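Local coordinates for Thiol:disulfide interchange protein DsbA (Neisseria meningitidis MC58, PDB 3HZ8) that probably acts as a periplasmic thiol-disulfide oxidoreductase of the DsbA family, introducing disulfide bonds into other proteins through a redox-active cysteine pair, at residues I104-P109 and K113-E118; N92-D97 and T120-K125. The protein carries 1 engineered substitution. All blocks are in the same frame, centred on the assembly; numbering follows the deposited sequence.

Contact 1 of 2, residues I104-P109 and K113-E118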
# COMPACT_ATOMS: atom_id res chain seq x y z
N ILE A 104 -11.51 -2.59 -16.81
CA ILE A 104 -12.47 -1.53 -16.51
C ILE A 104 -11.75 -0.22 -16.21
O ILE A 104 -10.73 -0.20 -15.50
CB ILE A 104 -13.39 -1.90 -15.33
CG1 ILE A 104 -14.13 -3.21 -15.61
CG2 ILE A 104 -14.41 -0.79 -15.07
CD1 ILE A 104 -14.92 -3.68 -14.45
N LYS A 105 -12.29 0.88 -16.72
CA LYS A 105 -11.68 2.19 -16.52
C LYS A 105 -12.12 2.85 -15.21
O LYS A 105 -12.81 3.87 -15.20
CB LYS A 105 -11.91 3.09 -17.72
CG LYS A 105 -11.22 2.57 -18.96
CD LYS A 105 -11.65 3.32 -20.21
CE LYS A 105 -11.03 2.68 -21.45
NZ LYS A 105 -9.55 2.82 -21.45
N LEU A 106 -11.67 2.26 -14.11
CA LEU A 106 -11.99 2.79 -12.79
C LEU A 106 -11.35 4.16 -12.52
O LEU A 106 -11.70 4.81 -11.53
CB LEU A 106 -11.65 1.78 -11.69
CG LEU A 106 -12.38 0.43 -11.71
CD1 LEU A 106 -11.91 -0.42 -10.52
CD2 LEU A 106 -13.90 0.60 -11.67
N GLN A 107 -10.42 4.60 -13.37
CA GLN A 107 -9.84 5.94 -13.22
C GLN A 107 -10.81 7.05 -13.67
O GLN A 107 -10.55 8.25 -13.45
CB GLN A 107 -8.51 6.07 -13.97
CG GLN A 107 -8.62 5.98 -15.50
CD GLN A 107 -8.54 4.56 -16.04
OE1 GLN A 107 -8.86 3.59 -15.35
NE2 GLN A 107 -8.10 4.44 -17.28
N ASN A 108 -11.92 6.64 -14.29
CA ASN A 108 -12.97 7.57 -14.72
C ASN A 108 -14.07 7.59 -13.67
O ASN A 108 -14.76 6.59 -13.52
CB ASN A 108 -13.54 7.14 -16.08
CG ASN A 108 -14.77 7.96 -16.52
OD1 ASN A 108 -15.42 8.67 -15.74
ND2 ASN A 108 -15.12 7.83 -17.80
N PRO A 109 -14.24 8.72 -12.95
CA PRO A 109 -15.22 8.77 -11.86
C PRO A 109 -16.63 8.29 -12.22
O PRO A 109 -17.29 7.70 -11.36
CB PRO A 109 -15.24 10.25 -11.48
CG PRO A 109 -13.87 10.71 -11.80
CD PRO A 109 -13.53 10.01 -13.08
N LYS A 113 -17.94 5.18 -9.97
CA LYS A 113 -19.06 5.33 -9.04
C LYS A 113 -20.16 4.28 -9.28
O LYS A 113 -20.71 3.72 -8.33
CB LYS A 113 -19.63 6.75 -9.06
CG LYS A 113 -18.64 7.78 -8.48
CD LYS A 113 -19.21 9.21 -8.45
CE LYS A 113 -19.33 9.78 -9.86
NZ LYS A 113 -19.28 11.28 -9.90
N LYS A 114 -20.47 4.02 -10.55
CA LYS A 114 -21.42 2.97 -10.91
C LYS A 114 -20.92 1.60 -10.44
O LYS A 114 -21.66 0.84 -9.83
CB LYS A 114 -21.70 2.96 -12.42
CG LYS A 114 -22.57 1.81 -12.92
CD LYS A 114 -22.50 1.67 -14.45
CE LYS A 114 -23.36 0.53 -14.97
NZ LYS A 114 -22.81 -0.81 -14.62
N TRP A 115 -19.65 1.32 -10.72
CA TRP A 115 -19.02 0.06 -10.32
C TRP A 115 -19.07 -0.13 -8.79
O TRP A 115 -19.46 -1.20 -8.29
CB TRP A 115 -17.58 -0.00 -10.84
CG TRP A 115 -16.89 -1.32 -10.60
CD1 TRP A 115 -16.96 -2.43 -11.38
CD2 TRP A 115 -16.03 -1.64 -9.51
NE1 TRP A 115 -16.20 -3.44 -10.83
CE2 TRP A 115 -15.62 -2.98 -9.68
CE3 TRP A 115 -15.56 -0.93 -8.39
CZ2 TRP A 115 -14.75 -3.62 -8.78
CZ3 TRP A 115 -14.71 -1.58 -7.49
CH2 TRP A 115 -14.32 -2.91 -7.70
N LEU A 116 -18.70 0.91 -8.05
CA LEU A 116 -18.71 0.81 -6.59
C LEU A 116 -20.11 0.52 -6.07
O LEU A 116 -20.28 -0.32 -5.18
CB LEU A 116 -18.17 2.09 -5.95
CG LEU A 116 -16.65 2.26 -5.94
CD1 LEU A 116 -16.32 3.63 -5.34
CD2 LEU A 116 -15.99 1.14 -5.13
N GLY A 117 -21.11 1.21 -6.61
CA GLY A 117 -22.49 1.00 -6.17
C GLY A 117 -22.98 -0.43 -6.31
O GLY A 117 -23.85 -0.85 -5.57
N GLU A 118 -22.39 -1.16 -7.26
CA GLU A 118 -22.75 -2.55 -7.56
C GLU A 118 -21.99 -3.61 -6.77
O GLU A 118 -22.37 -4.77 -6.81
CB GLU A 118 -22.58 -2.83 -9.05
CG GLU A 118 -23.52 -2.03 -9.93
CD GLU A 118 -23.04 -1.88 -11.36
OE1 GLU A 118 -21.96 -2.40 -11.72
OE2 GLU A 118 -23.76 -1.22 -12.13
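The backbone oxygen of P109 takes a hydrogen bond from K113 N at 3.0 Å, with an N-H...O angle of 160°, the i to i+4 bond of the first turn of helix 109-118. The lysine chain packs against the same oxygen: K113 CG lies 3.2 Å and K113 CE 3.3 Å from P109 O, and a bend at chi3 brings CE back to it. Farther along the helix, W115 CG is anti to the backbone N (chi1 -174°), which sends the indole toward the loop of 104-109. There L106 CD2 sits over one face, 4.0 Å from the centroid of the five-membered ring and 29° off its normal, a CH-pi contact offset toward the rim; its nearest ring atom is W115 CG at 3.7 Å. I104 CD1 reaches the pyrrole part obliquely, 3.8 Å from W115 NE1, the two side chains crossing at about a right angle. A type I turn from K105 to N108 then leads into the helix, where N108 OD1 caps E110 N. Helix 88-101 adds I95 and A98 against W115. The geometry is that of a connecting loop folded back on the helix it starts, an N-capped helix in the all-helical part of a DsbA-like thioredoxin fold.

Contact 2 of 2, residues N92-D97 and T120-K125; sequences NSHIFD and TAFDGK
Two first torsions set up the meeting of H94 and F122. F122 CG lies between its own backbone N and carbonyl carbon (chi1 67°), a rotation that carries CE1 to the H94 side chain, while the H94 imidazole leaves helix 88-101 with chi1 at -90°, turned beyond a fully staggered position. The side chains pass alongside each other, running in opposite senses. F122 CE1 does most of the touching: it is 3.6 Å from H94 CB and 3.7 Å from H94 ND1. H94 CG lies in the phenyl plane at the ring's edge, 3.9 Å from F122 CE1. With centroids 5.6 Å apart and planes at 85°, the rings are nearly perpendicular and meet obliquely. A121 CB also approaches the imidazole, but the modelled separation is too short to be trusted in detail. No hydrogen bond joins the two segments; H94 ND1 has a weak one with Q119 NE2, just before T120. W115 also packs on F122. Beyond F122, an inverse gamma turn centred on D123 leads into helix 124-132, and D123 OD1 caps K126 N. The arrangement is an aromatic side chain of an interhelical connection resting on a neighbouring helix, next to an Asp N-cap, within the helical part of the DsbA fold.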
# COMPACT_ATOMS: atom_id res chain seq x y z
N ASN A 92 -9.50 -4.92 -2.42
CA ASN A 92 -8.33 -4.87 -3.27
C ASN A 92 -8.31 -5.96 -4.31
O ASN A 92 -8.00 -5.72 -5.48
CB ASN A 92 -7.07 -4.92 -2.43
CG ASN A 92 -6.79 -3.62 -1.73
OD1 ASN A 92 -7.39 -2.59 -2.03
ND2 ASN A 92 -5.83 -3.66 -0.81
N SER A 93 -8.67 -7.17 -3.87
CA SER A 93 -8.85 -8.30 -4.76
C SER A 93 -9.80 -7.96 -5.91
O SER A 93 -9.44 -8.16 -7.06
CB SER A 93 -9.39 -9.51 -3.99
OG SER A 93 -9.50 -10.62 -4.86
N HIS A 94 -10.98 -7.43 -5.56
CA HIS A 94 -12.00 -7.02 -6.54
C HIS A 94 -11.47 -5.93 -7.49
O HIS A 94 -11.68 -5.99 -8.69
CB HIS A 94 -13.28 -6.55 -5.82
CG HIS A 94 -14.27 -7.64 -5.57
ND1 HIS A 94 -15.63 -7.47 -5.75
CD2 HIS A 94 -14.10 -8.93 -5.20
CE1 HIS A 94 -16.25 -8.60 -5.47
NE2 HIS A 94 -15.34 -9.50 -5.14
N ILE A 95 -10.76 -4.95 -6.94
CA ILE A 95 -10.29 -3.82 -7.76
C ILE A 95 -9.16 -4.20 -8.70
O ILE A 95 -9.15 -3.81 -9.86
CB ILE A 95 -9.89 -2.63 -6.87
CG1 ILE A 95 -11.12 -2.11 -6.11
CG2 ILE A 95 -9.30 -1.49 -7.71
CD1 ILE A 95 -10.81 -1.33 -4.87
N PHE A 96 -8.18 -4.96 -8.19
CA PHE A 96 -7.13 -5.45 -9.07
C PHE A 96 -7.70 -6.29 -10.21
O PHE A 96 -7.26 -6.15 -11.33
CB PHE A 96 -6.09 -6.28 -8.31
CG PHE A 96 -5.03 -5.45 -7.63
CD1 PHE A 96 -4.20 -4.60 -8.35
CD2 PHE A 96 -4.85 -5.55 -6.27
CE1 PHE A 96 -3.21 -3.87 -7.70
CE2 PHE A 96 -3.88 -4.81 -5.61
CZ PHE A 96 -3.06 -3.97 -6.33
N ASP A 97 -8.68 -7.15 -9.91
CA ASP A 97 -9.30 -7.96 -10.96
C ASP A 97 -9.97 -7.06 -12.01
O ASP A 97 -9.69 -7.17 -13.20
CB ASP A 97 -10.31 -8.98 -10.41
CG ASP A 97 -10.82 -9.90 -11.50
OD1 ASP A 97 -11.93 -9.66 -12.02
OD2 ASP A 97 -10.09 -10.83 -11.88
N THR A 120 -20.86 -5.87 -3.61
CA THR A 120 -21.33 -6.31 -2.28
C THR A 120 -20.45 -7.40 -1.62
O THR A 120 -20.66 -7.72 -0.44
CB THR A 120 -22.78 -6.83 -2.29
OG1 THR A 120 -22.89 -7.89 -3.25
CG2 THR A 120 -23.77 -5.71 -2.60
N ALA A 121 -19.50 -7.96 -2.38
CA ALA A 121 -18.49 -8.88 -1.79
C ALA A 121 -17.69 -8.13 -0.74
O ALA A 121 -17.20 -8.73 0.23
CB ALA A 121 -17.58 -9.44 -2.84
N PHE A 122 -17.52 -6.83 -0.99
CA PHE A 122 -17.21 -5.85 0.02
C PHE A 122 -18.31 -4.79 -0.05
O PHE A 122 -19.08 -4.77 -1.02
CB PHE A 122 -15.81 -5.26 -0.19
CG PHE A 122 -15.67 -4.43 -1.45
CD1 PHE A 122 -15.44 -5.02 -2.68
CD2 PHE A 122 -15.75 -3.04 -1.38
CE1 PHE A 122 -15.30 -4.26 -3.84
CE2 PHE A 122 -15.60 -2.26 -2.53
CZ PHE A 122 -15.38 -2.87 -3.77
N ASP A 123 -18.38 -3.91 0.95
CA ASP A 123 -19.43 -2.89 1.04
C ASP A 123 -19.19 -1.76 0.04
O ASP A 123 -18.71 -0.68 0.40
CB ASP A 123 -19.52 -2.35 2.48
CG ASP A 123 -20.85 -1.65 2.78
OD1 ASP A 123 -21.48 -1.06 1.88
OD2 ASP A 123 -21.25 -1.68 3.97
N GLY A 124 -19.55 -2.02 -1.22
CA GLY A 124 -19.39 -1.02 -2.29
C GLY A 124 -20.06 0.32 -2.02
O GLY A 124 -19.49 1.38 -2.34
N LYS A 125 -21.26 0.31 -1.44
CA LYS A 125 -21.94 1.56 -1.12
C LYS A 125 -21.21 2.40 -0.07
O LYS A 125 -21.17 3.63 -0.19
CB LYS A 125 -23.41 1.32 -0.70
CG LYS A 125 -24.26 0.68 -1.80
CD LYS A 125 -25.74 0.53 -1.40
CE LYS A 125 -25.95 -0.42 -0.22
NZ LYS A 125 -25.73 -1.84 -0.59

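How the contacts relate
Contacts 1 and 2 adjoin, their centres about 11 Å apart, and W115 belongs to both neighbourhoods. W115 CH2 lies 3.7 Å from I95 CG1, and W115 CZ2 lies 3.9 Å from H94 O, so the indole that receives the 104-109 loop also rests on helix 88-101. L106 CD1 reaches I95 CG2 at 4.0 Å, and L116 CB meets G124 O at 3.9 Å. Together the contacts join three successive helices, 88-101, 109-118 and 124-132. Segment 92-97 also borders the redox centre: F96 packs on C39 of the C36-C39 disulfide, and N92 OD1 is hydrogen-bonded to Y34 OH.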